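Local coordinates for Bd3459 (Bdellovibrio bacteriovorus, PDB 5CEC), which probably acts as a serine-type D-Ala-D-Ala carboxypeptidase or endopeptidase on peptidoglycan, and is bound here by the ankyrin-repeat immunity protein Bd3460, at residues F286-G291 with V301-T306; M309-L314 with Y379-M384. The protein carries 1 engineered substitution. One frame throughout, in Å; residues are numbered along the deposited sequence.

Contact 1. Residues F286-G291 with V301-T306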
ATOM      1  N   PHE A 286       8.629 -16.378  -9.225  1.00 20.71           N
ATOM      2  CA  PHE A 286       8.418 -15.833  -7.909  1.00 19.06           C
ATOM      3  C   PHE A 286       9.316 -16.500  -6.865  1.00 18.50           C
ATOM      4  O   PHE A 286       9.684 -17.679  -6.973  1.00 21.02           O
ATOM      5  CB  PHE A 286       6.953 -16.034  -7.478  1.00 20.62           C
ATOM      6  CG  PHE A 286       6.035 -14.886  -7.832  1.00 18.46           C
ATOM      7  CD1 PHE A 286       6.129 -14.220  -9.056  1.00 19.07           C
ATOM      8  CD2 PHE A 286       5.056 -14.481  -6.935  1.00 18.51           C
ATOM      9  CE1 PHE A 286       5.265 -13.169  -9.350  1.00 18.71           C
ATOM     10  CE2 PHE A 286       4.188 -13.442  -7.246  1.00 17.92           C
ATOM     11  CZ  PHE A 286       4.288 -12.788  -8.440  1.00 18.03           C
ATOM     12  N   HIS A 287       9.643 -15.728  -5.841  1.00 18.36           N
ATOM     13  CA  HIS A 287      10.313 -16.236  -4.672  1.00 19.07           C
ATOM     14  C   HIS A 287       9.616 -15.859  -3.376  1.00 19.25           C
ATOM     15  O   HIS A 287       9.988 -16.396  -2.331  1.00 22.26           O
ATOM     16  CB  HIS A 287      11.762 -15.727  -4.640  1.00 22.28           C
ATOM     17  CG  HIS A 287      12.492 -15.942  -5.920  1.00 28.86           C
ATOM     18  ND1 HIS A 287      13.100 -17.138  -6.209  1.00 34.06           N
ATOM     19  CD2 HIS A 287      12.642 -15.163  -7.018  1.00 31.42           C
ATOM     20  CE1 HIS A 287      13.620 -17.087  -7.419  1.00 35.09           C
ATOM     21  NE2 HIS A 287      13.367 -15.893  -7.927  1.00 34.38           N
ATOM     22  N   ASN A 288       8.657 -14.928  -3.413  1.00 18.59           N
ATOM     23  CA  ASN A 288       7.910 -14.560  -2.241  1.00 18.17           C
ATOM     24  C   ASN A 288       6.579 -13.998  -2.685  1.00 16.28           C
ATOM     25  O   ASN A 288       6.318 -13.868  -3.893  1.00 17.41           O
ATOM     26  CB  ASN A 288       8.714 -13.609  -1.331  1.00 18.40           C
ATOM     27  CG  ASN A 288       9.010 -12.262  -1.969  1.00 19.06           C
ATOM     28  OD1 ASN A 288       8.315 -11.789  -2.840  1.00 18.15           O
ATOM     29  ND2 ASN A 288      10.100 -11.649  -1.544  1.00 23.11           N
ATOM     30  N   GLY A 289       5.718 -13.673  -1.732  1.00 16.55           N
ATOM     31  CA  GLY A 289       4.392 -13.192  -2.049  1.00 17.12           C
ATOM     32  C   GLY A 289       4.290 -11.695  -2.229  1.00 16.13           C
ATOM     33  O   GLY A 289       3.338 -11.202  -2.805  1.00 14.65           O
ATOM     34  N   SER A 290       5.281 -10.969  -1.712  1.00 16.23           N
ATOM     35  CA  SER A 290       5.205  -9.524  -1.595  1.00 16.67           C
ATOM     36  C   SER A 290       5.799  -8.737  -2.743  1.00 15.83           C
ATOM     37  O   SER A 290       5.388  -7.590  -2.979  1.00 15.92           O
ATOM     38  CB  SER A 290       5.850  -9.076  -0.285  1.00 17.46           C
ATOM     39  OG  SER A 290       7.196  -9.427  -0.285  1.00 18.97           O
ATOM     40  N   GLY A 291       6.840  -9.296  -3.387  1.00 16.23           N
ATOM     41  CA  GLY A 291       7.574  -8.584  -4.427  1.00 16.89           C
ATOM     42  C   GLY A 291       8.883  -7.914  -4.059  1.00 20.05           C
ATOM     43  O   GLY A 291       9.598  -7.404  -4.933  1.00 20.98           O
ATOM     44  N   VAL A 301      17.245 -10.444  -5.781  1.00 25.81           N
ATOM     45  CA  VAL A 301      16.353 -11.459  -6.283  1.00 28.77           C
ATOM     46  C   VAL A 301      14.944 -10.882  -6.144  1.00 27.73           C
ATOM     47  O   VAL A 301      14.461 -10.702  -5.010  1.00 28.55           O
ATOM     48  CB  VAL A 301      16.507 -12.780  -5.494  1.00 31.14           C
ATOM     49  CG1 VAL A 301      15.460 -13.779  -5.964  1.00 33.45           C
ATOM     50  CG2 VAL A 301      17.923 -13.359  -5.621  1.00 33.86           C
ATOM     51  N   TYR A 302      14.313 -10.540  -7.279  1.00 23.65           N
ATOM     52  CA  TYR A 302      12.966  -9.942  -7.298  1.00 24.11           C
ATOM     53  C   TYR A 302      12.026 -10.882  -8.041  1.00 22.65           C
ATOM     54  O   TYR A 302      12.416 -11.509  -9.043  1.00 25.83           O
ATOM     55  CB  TYR A 302      12.962  -8.584  -8.016  1.00 26.76           C
ATOM     56  CG  TYR A 302      13.702  -7.489  -7.279  1.00 26.71           C
ATOM     57  CD1 TYR A 302      13.142  -6.861  -6.199  1.00 26.00           C
ATOM     58  CD2 TYR A 302      15.006  -7.142  -7.636  1.00 31.13           C
ATOM     59  CE1 TYR A 302      13.799  -5.849  -5.516  1.00 29.18           C
ATOM     60  CE2 TYR A 302      15.704  -6.164  -6.935  1.00 33.66           C
ATOM     61  CZ  TYR A 302      15.095  -5.518  -5.865  1.00 32.00           C
ATOM     62  OH  TYR A 302      15.791  -4.551  -5.163  1.00 36.55           O
ATOM     63  N   ASN A 303      10.769 -10.942  -7.616  1.00 17.84           N
ATOM     64  CA  ASN A 303       9.759 -11.576  -8.434  1.00 17.38           C
ATOM     65  C   ASN A 303       9.730 -10.850  -9.783  1.00 17.07           C
ATOM     66  O   ASN A 303       9.756  -9.620  -9.848  1.00 17.10           O
ATOM     67  CB  ASN A 303       8.375 -11.412  -7.815  1.00 17.18           C
ATOM     68  CG  ASN A 303       8.168 -12.195  -6.538  1.00 16.25           C
ATOM     69  OD1 ASN A 303       8.932 -13.074  -6.166  1.00 17.83           O
ATOM     70  ND2 ASN A 303       7.092 -11.859  -5.839  1.00 15.86           N
ATOM     71  N   GLU A 304       9.659 -11.631 -10.859  1.00 18.22           N
ATOM     72  CA  GLU A 304       9.549 -11.079 -12.202  1.00 17.64           C
ATOM     73  C   GLU A 304       8.461 -11.784 -12.966  1.00 17.98           C
ATOM     74  O   GLU A 304       8.208 -12.968 -12.747  1.00 18.94           O
ATOM     75  CB  GLU A 304      10.865 -11.193 -12.978  1.00 19.69           C
ATOM     76  CG  GLU A 304      12.047 -10.486 -12.323  1.00 21.05           C
ATOM     77  CD  GLU A 304      13.201 -10.277 -13.274  1.00 27.64           C
ATOM     78  OE1 GLU A 304      13.191 -10.880 -14.343  1.00 33.83           O
ATOM     79  OE2 GLU A 304      14.159  -9.581 -12.922  1.00 34.78           O
ATOM     80  N   ALA A 305       7.835 -11.047 -13.872  1.00 16.02           N
ATOM     81  CA  ALA A 305       6.888 -11.657 -14.810  1.00 16.62           C
ATOM     82  C   ALA A 305       6.713 -10.761 -16.004  1.00 16.97           C
ATOM     83  O   ALA A 305       7.182  -9.604 -16.024  1.00 17.25           O
ATOM     84  CB  ALA A 305       5.525 -11.887 -14.158  1.00 17.89           C
ATOM     85  N   THR A 306       6.031 -11.286 -17.015  1.00 17.22           N
ATOM     86  CA  THR A 306       5.724 -10.499 -18.192  1.00 16.85           C
ATOM     87  C   THR A 306       4.506  -9.612 -17.953  1.00 16.93           C
ATOM     88  O   THR A 306       3.632  -9.920 -17.152  1.00 16.87           O
ATOM     89  CB  THR A 306       5.496 -11.391 -19.422  1.00 18.39           C
ATOM     90  OG1 THR A 306       4.264 -12.094 -19.269  1.00 19.58           O
ATOM     91  CG2 THR A 306       6.654 -12.391 -19.649  1.00 19.37           C
TER
HETATM   92  O   HOH W   1      12.885 -13.888 -10.364  1.00 32.86           O
HETATM   93  O   HOH W   2      10.165 -10.607  -4.811  1.00 21.25           O
HETATM   94  O   HOH W   3       9.600  -7.764  -7.726  1.00 22.47           O
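N303 reaches into the bend at F286-G291, and its side chain carries most of this contact. Its CB lies over the F286 ring as a CH-pi contact, 4.0 Å from the ring centroid. From there CG is turned opposite the carbonyl carbon of N303, beside the backbone N (chi1 -69°), which carries the amide over the same ring. The two planes are nearly parallel (8° apart), with CG 3.7 Å from F286 CG and ND2 3.5 Å from F286 CD2. At the tip the two branches serve different backbone groups. OD1 takes a nearly straight hydrogen bond from H287 N (2.8 Å, 172°) and a weak one from N288 N, while ND2 gives one to N288 O at 2.9 Å, approaching from above that carbonyl plane. ND2 also bonds S72 OG, so stacking and hydrogen bonds together fix the amide's rotation. Farther out, V301 CG1 sits over the face of the H287 imidazole, 3.6 Å from its centroid. Inside the bend, N288 OD1 accepts from G291 N (2.9 Å), an Asx motif, and N288 ND2 is held by E294 OE1. The S290 carbonyl of this bend receives K73 NZ, the lysine of what is probably the SxxK active site of a penicillin-binding-protein-type enzyme.

Contact 2. Residues M309-L314 with Y379-M384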
ATOM      1  N   MET A 309       1.430 -11.589 -18.608  1.00 17.09           N
ATOM      2  CA  MET A 309       1.037 -12.392 -17.458  1.00 17.00           C
ATOM      3  C   MET A 309       0.210 -11.563 -16.461  1.00 16.15           C
ATOM      4  O   MET A 309      -0.728 -12.075 -15.830  1.00 17.12           O
ATOM      5  CB  MET A 309       2.247 -13.008 -16.760  1.00 18.89           C
ATOM      6  CG  MET A 309       2.748 -14.287 -17.395  1.00 23.59           C
ATOM      7  SD  MET A 309       1.569 -15.656 -17.362  1.00 28.82           S
ATOM      8  CE  MET A 309       0.820 -15.462 -15.774  1.00 21.63           C
ATOM      9  N   MET A 310       0.571 -10.291 -16.275  1.00 16.83           N
ATOM     10  CA  MET A 310      -0.214  -9.437 -15.395  1.00 16.15           C
ATOM     11  C   MET A 310      -1.659  -9.244 -15.878  1.00 15.26           C
ATOM     12  O   MET A 310      -2.605  -9.259 -15.089  1.00 15.91           O
ATOM     13  CB  MET A 310       0.514  -8.110 -15.176  1.00 16.08           C
ATOM     14  CG  MET A 310       1.847  -8.233 -14.458  1.00 16.71           C
ATOM     15  SD  MET A 310       1.773  -9.087 -12.851  1.00 17.44           S
ATOM     16  CE  MET A 310       2.138 -10.781 -13.283  1.00 18.56           C
ATOM     17  N   ILE A 311      -1.841  -9.085 -17.183  1.00 15.79           N
ATOM     18  CA  ILE A 311      -3.188  -8.997 -17.748  1.00 16.63           C
ATOM     19  C   ILE A 311      -3.949 -10.305 -17.511  1.00 16.07           C
ATOM     20  O   ILE A 311      -5.100 -10.276 -17.112  1.00 17.33           O
ATOM     21  CB  ILE A 311      -3.145  -8.668 -19.232  1.00 18.01           C
ATOM     22  CG1 ILE A 311      -2.408  -7.332 -19.462  1.00 18.35           C
ATOM     23  CG2 ILE A 311      -4.557  -8.649 -19.799  1.00 18.16           C
ATOM     24  CD1 ILE A 311      -3.053  -6.131 -18.780  1.00 17.74           C
ATOM     25  N   LYS A 312      -3.308 -11.441 -17.727  1.00 16.45           N
ATOM     26  CA  LYS A 312      -3.960 -12.736 -17.498  1.00 16.89           C
ATOM     27  C   LYS A 312      -4.376 -12.939 -16.050  1.00 15.97           C
ATOM     28  O   LYS A 312      -5.460 -13.420 -15.741  1.00 17.17           O
ATOM     29  CB  LYS A 312      -3.096 -13.898 -17.941  1.00 18.51           C
ATOM     30  CG  LYS A 312      -2.823 -13.957 -19.443  1.00 21.54           C
ATOM     31  CD  LYS A 312      -1.854 -15.079 -19.787  1.00 26.24           C
ATOM     32  CE  LYS A 312      -2.496 -16.452 -19.669  1.00 31.75           C
ATOM     33  NZ  LYS A 312      -3.483 -16.760 -20.753  1.00 37.86           N
ATOM     34  N   VAL A 313      -3.519 -12.472 -15.148  1.00 16.35           N
ATOM     35  CA  VAL A 313      -3.833 -12.518 -13.726  1.00 16.14           C
ATOM     36  C   VAL A 313      -5.059 -11.673 -13.417  1.00 15.46           C
ATOM     37  O   VAL A 313      -5.951 -12.125 -12.671  1.00 16.26           O
ATOM     38  CB  VAL A 313      -2.600 -12.083 -12.893  1.00 15.47           C
ATOM     39  CG1 VAL A 313      -2.969 -11.749 -11.450  1.00 16.15           C
ATOM     40  CG2 VAL A 313      -1.546 -13.180 -12.935  1.00 16.78           C
ATOM     41  N   LEU A 314      -5.116 -10.465 -13.969  1.00 15.77           N
ATOM     42  CA  LEU A 314      -6.297  -9.606 -13.756  1.00 16.71           C
ATOM     43  C   LEU A 314      -7.583 -10.261 -14.287  1.00 15.22           C
ATOM     44  O   LEU A 314      -8.622 -10.266 -13.607  1.00 16.67           O
ATOM     45  CB  LEU A 314      -6.101  -8.234 -14.373  1.00 15.78           C
ATOM     46  CG  LEU A 314      -5.061  -7.378 -13.590  1.00 16.61           C
ATOM     47  CD1 LEU A 314      -4.526  -6.278 -14.496  1.00 17.68           C
ATOM     48  CD2 LEU A 314      -5.624  -6.816 -12.288  1.00 17.93           C
ATOM     49  N   TYR A 379      -8.364  -3.841 -18.550  1.00 17.66           N
ATOM     50  CA  TYR A 379      -7.208  -4.218 -17.724  1.00 17.42           C
ATOM     51  C   TYR A 379      -5.935  -3.578 -18.259  1.00 17.20           C
ATOM     52  O   TYR A 379      -5.767  -3.414 -19.474  1.00 18.34           O
ATOM     53  CB  TYR A 379      -6.993  -5.747 -17.746  1.00 17.56           C
ATOM     54  CG  TYR A 379      -8.206  -6.546 -17.340  1.00 17.24           C
ATOM     55  CD1 TYR A 379      -8.824  -6.326 -16.114  1.00 18.68           C
ATOM     56  CD2 TYR A 379      -8.753  -7.525 -18.174  1.00 18.71           C
ATOM     57  CE1 TYR A 379      -9.936  -7.039 -15.730  1.00 20.04           C
ATOM     58  CE2 TYR A 379      -9.861  -8.249 -17.791  1.00 20.52           C
ATOM     59  CZ  TYR A 379     -10.470  -7.996 -16.582  1.00 20.04           C
ATOM     60  OH  TYR A 379     -11.594  -8.699 -16.212  1.00 22.49           O
ATOM     61  N   PHE A 380      -5.034  -3.199 -17.361  1.00 15.92           N
ATOM     62  CA  PHE A 380      -3.762  -2.642 -17.781  1.00 16.59           C
ATOM     63  C   PHE A 380      -2.649  -3.056 -16.844  1.00 14.19           C
ATOM     64  O   PHE A 380      -2.890  -3.407 -15.690  1.00 15.30           O
ATOM     65  CB  PHE A 380      -3.849  -1.093 -17.818  1.00 17.19           C
ATOM     66  CG  PHE A 380      -3.859  -0.455 -16.459  1.00 16.61           C
ATOM     67  CD1 PHE A 380      -2.671  -0.155 -15.825  1.00 16.52           C
ATOM     68  CD2 PHE A 380      -5.056  -0.234 -15.773  1.00 16.31           C
ATOM     69  CE1 PHE A 380      -2.674   0.379 -14.548  1.00 15.97           C
ATOM     70  CE2 PHE A 380      -5.052   0.273 -14.504  1.00 15.08           C
ATOM     71  CZ  PHE A 380      -3.866   0.584 -13.901  1.00 16.12           C
ATOM     72  N   ALA A 381      -1.433  -2.968 -17.357  1.00 14.57           N
ATOM     73  CA  ALA A 381      -0.225  -3.074 -16.537  1.00 14.86           C
ATOM     74  C   ALA A 381       0.859  -2.213 -17.132  1.00 15.29           C
ATOM     75  O   ALA A 381       1.041  -2.183 -18.360  1.00 16.19           O
ATOM     76  CB  ALA A 381       0.240  -4.494 -16.360  1.00 17.00           C
ATOM     77  N   VAL A 382       1.543  -1.475 -16.256  1.00 14.82           N
ATOM     78  CA  VAL A 382       2.658  -0.606 -16.666  1.00 15.17           C
ATOM     79  C   VAL A 382       3.878  -0.960 -15.837  1.00 14.91           C
ATOM     80  O   VAL A 382       3.818  -0.902 -14.602  1.00 15.06           O
ATOM     81  CB  VAL A 382       2.349   0.903 -16.464  1.00 15.70           C
ATOM     82  CG1 VAL A 382       3.427   1.761 -17.105  1.00 15.81           C
ATOM     83  CG2 VAL A 382       0.977   1.273 -16.996  1.00 17.58           C
ATOM     84  N   LEU A 383       4.954  -1.346 -16.531  1.00 15.10           N
ATOM     85  CA  LEU A 383       6.187  -1.779 -15.890  1.00 14.70           C
ATOM     86  C   LEU A 383       7.258  -0.778 -16.294  1.00 14.98           C
ATOM     87  O   LEU A 383       7.663  -0.752 -17.450  1.00 16.48           O
ATOM     88  CB  LEU A 383       6.567  -3.196 -16.298  1.00 15.57           C
ATOM     89  CG  LEU A 383       5.471  -4.248 -16.119  1.00 15.96           C
ATOM     90  CD1 LEU A 383       5.962  -5.594 -16.632  1.00 16.99           C
ATOM     91  CD2 LEU A 383       5.010  -4.368 -14.697  1.00 17.34           C
ATOM     92  N   MET A 384       7.685   0.085 -15.360  1.00 15.13           N
ATOM     93  CA  MET A 384       8.758   1.064 -15.624  1.00 15.10           C
ATOM     94  C   MET A 384      10.044   0.568 -15.038  1.00 15.55           C
ATOM     95  O   MET A 384      10.062  -0.107 -14.019  1.00 16.30           O
ATOM     96  CB  MET A 384       8.473   2.421 -15.009  1.00 16.22           C
ATOM     97  CG  MET A 384       7.173   3.078 -15.415  1.00 17.73           C
ATOM     98  SD  MET A 384       7.105   3.589 -17.142  1.00 21.42           S
ATOM     99  CE  MET A 384       8.381   4.823 -17.197  1.00 21.99           C
TER
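I311 CG1 and L314 CG both stand beside their own backbone N, opposite the carbonyl carbon (chi1 -59° and -71°), and in each residue a terminal methyl lands on the strand 379-384. I311 CD1 comes down over the backbone between Y379 and A381, 3.7 Å from F380 C, and lies 4.1 Å from Y379 CB. L314 CD1 touches F380 O at 3.5 Å. Its CB rests 3.8 Å from Y379 CD1; the two side chains slide past each other in opposite directions, and the L314 carbonyl carbon lies over one face of the tyrosine ring. The ring's far end is tied down by a hydrogen bond between Y379 OH and D318 OD2, farther along the helix. This is helix-on-sheet packing in the penicillin-binding-protein/beta-lactamase fold: helix 307-322 covers one face of the antiparallel sheet, while F380 points to the other face and meets helix 394-411. The axes of the two segments pass 7.8 Å apart with their directions at 146°. M310 CB meets A381 CB at 3.8 Å, after which the bent methionine chain leads away from the strand. A381 pairs through its backbone with C45, which is disulfide-bonded to C307 at the start of helix 307-322.

Strand 304-306 runs straight into helix 307-322, which puts contact 1 and contact 2 in series, their centres about 14 Å apart. The two touch directly: A305 CB lies 3.7 Å from M310 CE, at the end of a helix side chain, and A305 O is 4.2 Å from L383 CD1. T306 OG1, at the N-cap, accepts from M309 N. Contact 1 adjoins the lysine of the probable SxxK site, and G291 lies near the motif residues without touching them. Contact 2 relates to that site less directly: L383 packs on I71, which lies between the serine and the lysine of the motif, and L314 comes near the pattern residues but does not touch them.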